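Local atomic coordinates of monovalent Na+/H+ antiporter subunit G (Dietzia sp. DQ12-45-1b, PDB entry 7D3U), a protein that probably takes part in sodium/proton antiport as a small membrane subunit of the multisubunit Mrp complex. Residues A7-G18 / F52-L60. Sequence-based numbering, arbitrary orientation.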
# COMPACT_ATOMS: atom_id res chain seq x y z
N ALA E 7 -43.88 0.70 46.66
CA ALA E 7 -42.66 0.36 45.93
C ALA E 7 -42.08 1.58 45.23
O ALA E 7 -40.86 1.76 45.19
CB ALA E 7 -42.94 -0.75 44.92
N THR E 8 -42.94 2.45 44.69
CA THR E 8 -42.46 3.65 44.02
C THR E 8 -41.73 4.57 44.99
O THR E 8 -40.59 4.99 44.73
CB THR E 8 -43.63 4.39 43.36
OG1 THR E 8 -44.00 3.71 42.15
CG2 THR E 8 -43.24 5.82 43.04
N VAL E 9 -42.36 4.88 46.13
CA VAL E 9 -41.72 5.77 47.09
C VAL E 9 -40.47 5.13 47.69
O VAL E 9 -39.48 5.81 47.97
CB VAL E 9 -42.72 6.22 48.17
CG1 VAL E 9 -43.01 5.10 49.15
CG2 VAL E 9 -42.18 7.43 48.91
N LEU E 10 -40.49 3.80 47.87
CA LEU E 10 -39.32 3.11 48.40
C LEU E 10 -38.16 3.18 47.43
O LEU E 10 -37.03 3.47 47.83
CB LEU E 10 -39.68 1.65 48.71
CG LEU E 10 -39.01 1.03 49.93
CD1 LEU E 10 -39.27 1.87 51.16
CD2 LEU E 10 -39.51 -0.39 50.13
N GLY E 11 -38.42 2.93 46.15
CA GLY E 11 -37.38 3.06 45.15
C GLY E 11 -36.86 4.48 45.04
O GLY E 11 -35.67 4.70 44.83
N SER E 12 -37.75 5.47 45.19
CA SER E 12 -37.31 6.85 45.11
C SER E 12 -36.37 7.20 46.26
O SER E 12 -35.27 7.72 46.04
CB SER E 12 -38.52 7.79 45.11
OG SER E 12 -38.11 9.14 45.07
N VAL E 13 -36.78 6.90 47.49
CA VAL E 13 -35.91 7.20 48.62
C VAL E 13 -34.64 6.36 48.56
O VAL E 13 -33.58 6.80 49.00
CB VAL E 13 -36.66 7.01 49.96
CG1 VAL E 13 -37.10 5.57 50.14
CG2 VAL E 13 -35.81 7.48 51.13
N SER E 14 -34.71 5.18 47.94
CA SER E 14 -33.54 4.32 47.86
C SER E 14 -32.53 4.86 46.86
O SER E 14 -31.32 4.88 47.14
CB SER E 14 -33.95 2.90 47.49
OG SER E 14 -32.84 2.16 47.02
N VAL E 15 -32.98 5.32 45.69
CA VAL E 15 -32.04 5.91 44.74
C VAL E 15 -31.49 7.22 45.29
O VAL E 15 -30.33 7.56 45.04
CB VAL E 15 -32.67 6.10 43.35
CG1 VAL E 15 -33.24 4.80 42.84
CG2 VAL E 15 -33.73 7.18 43.36
N LEU E 16 -32.28 7.96 46.08
CA LEU E 16 -31.74 9.17 46.69
C LEU E 16 -30.66 8.83 47.71
O LEU E 16 -29.60 9.47 47.74
CB LEU E 16 -32.86 9.98 47.32
CG LEU E 16 -33.41 11.10 46.44
CD1 LEU E 16 -34.28 12.04 47.25
CD2 LEU E 16 -32.29 11.86 45.76
N VAL E 17 -30.90 7.82 48.54
CA VAL E 17 -29.91 7.39 49.52
C VAL E 17 -28.65 6.90 48.82
O VAL E 17 -27.53 7.22 49.23
CB VAL E 17 -30.50 6.32 50.45
CG1 VAL E 17 -29.40 5.55 51.16
CG2 VAL E 17 -31.44 6.95 51.45
N GLY E 18 -28.81 6.13 47.74
CA GLY E 18 -27.65 5.63 47.02
C GLY E 18 -26.85 6.74 46.37
O GLY E 18 -25.61 6.71 46.38
N PHE E 52 -28.03 0.26 46.63
CA PHE E 52 -29.22 1.07 46.87
C PHE E 52 -29.80 1.59 45.56
O PHE E 52 -31.01 1.54 45.34
CB PHE E 52 -28.88 2.22 47.81
CG PHE E 52 -29.08 1.90 49.26
CD1 PHE E 52 -30.35 1.78 49.78
CD2 PHE E 52 -28.00 1.71 50.09
CE1 PHE E 52 -30.54 1.48 51.12
CE2 PHE E 52 -28.17 1.41 51.42
CZ PHE E 52 -29.44 1.30 51.93
N VAL E 53 -28.93 2.11 44.68
CA VAL E 53 -29.41 2.64 43.41
C VAL E 53 -30.02 1.53 42.56
O VAL E 53 -31.06 1.72 41.92
CB VAL E 53 -28.27 3.35 42.66
CG1 VAL E 53 -28.73 3.80 41.30
CG2 VAL E 53 -27.79 4.55 43.46
N ILE E 54 -29.40 0.34 42.56
CA ILE E 54 -29.93 -0.76 41.76
C ILE E 54 -31.31 -1.17 42.27
O ILE E 54 -32.26 -1.32 41.48
CB ILE E 54 -28.96 -1.95 41.79
CG1 ILE E 54 -27.72 -1.64 40.95
CG2 ILE E 54 -29.63 -3.21 41.28
CD1 ILE E 54 -28.03 -1.15 39.57
N ALA E 55 -31.45 -1.34 43.58
CA ALA E 55 -32.73 -1.77 44.13
C ALA E 55 -33.80 -0.70 43.94
O ALA E 55 -34.96 -1.02 43.63
CB ALA E 55 -32.59 -2.13 45.60
N GLY E 56 -33.44 0.57 44.09
CA GLY E 56 -34.42 1.63 43.88
C GLY E 56 -34.86 1.72 42.43
O GLY E 56 -36.05 1.90 42.14
N ALA E 57 -33.91 1.61 41.50
CA ALA E 57 -34.26 1.57 40.09
C ALA E 57 -35.19 0.40 39.79
O ALA E 57 -36.16 0.55 39.04
CB ALA E 57 -32.99 1.48 39.24
N PHE E 58 -34.90 -0.77 40.37
CA PHE E 58 -35.78 -1.92 40.16
C PHE E 58 -37.17 -1.66 40.71
O PHE E 58 -38.17 -2.07 40.11
CB PHE E 58 -35.17 -3.16 40.80
CG PHE E 58 -36.09 -4.35 40.80
CD1 PHE E 58 -36.44 -4.96 39.61
CD2 PHE E 58 -36.60 -4.85 41.98
CE1 PHE E 58 -37.28 -6.05 39.60
CE2 PHE E 58 -37.44 -5.94 41.98
CZ PHE E 58 -37.78 -6.54 40.79
N LEU E 59 -37.26 -0.98 41.85
CA LEU E 59 -38.56 -0.66 42.41
C LEU E 59 -39.30 0.40 41.61
O LEU E 59 -40.53 0.46 41.67
CB LEU E 59 -38.41 -0.20 43.86
CG LEU E 59 -38.00 -1.30 44.85
CD1 LEU E 59 -38.07 -0.79 46.27
CD2 LEU E 59 -38.88 -2.52 44.67
N LEU E 60 -38.59 1.23 40.85
CA LEU E 60 -39.27 2.25 40.06
C LEU E 60 -39.91 1.71 38.79
O LEU E 60 -40.73 2.40 38.18
CB LEU E 60 -38.31 3.39 39.70
CG LEU E 60 -38.22 4.44 40.81
CD1 LEU E 60 -37.59 3.85 42.05
CD2 LEU E 60 -37.46 5.66 40.35
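Leu-59 and Phe-52 have the most surface buried of any residues where residues 52-60 lie against residues 7-18, and each fits beside a different turn of that partner helix. Leu-59 reaches toward Ala-7, Leu-10 and Gly-11, its side chain slanting across that of Leu-10: with CG anti to the carbonyl carbon (chi1 -70°), CD1 is carried to 3.8 Å from Leu-10 CB and CD2 toward the Ala-7 methyl. Two turns away, the Phe-52 ring receives Val-17 CG1 over the centre of one face, a CH-pi contact with the methyl 4.0 Å from the ring centroid. Ser-14 OG sits at the edge of the same ring, in its plane, 3.7 Å from Phe-52 CD1. An edge-to-face partner for this ring, Phe-19, comes from the neighbouring cation antiporter chain. Val-15 lays CG1 on the backbone of the facing helix, 3.5 Å from Gly-56 C, and Val-53 CG2 rests on the bare CA of Gly-18.

Between these side chains the backbones come close at two glycines, the CA atoms of Gly-11 and Gly-56 standing 3.5 Å apart. Gly-56 CA lies 3.4 Å from Gly-11 O in a weak, bent CA-H...O contact (121° at H). The segment axes approach to 7.3 Å and run nearly antiparallel at 156°, as expected for the first two helices of a membrane hairpin. Ser-14 apart, the side chains that carry the contact are aliphatic or aromatic; such apolar packing across two facing glycines is consistent with cohesion largely by van der Waals contact between these predicted transmembrane helices.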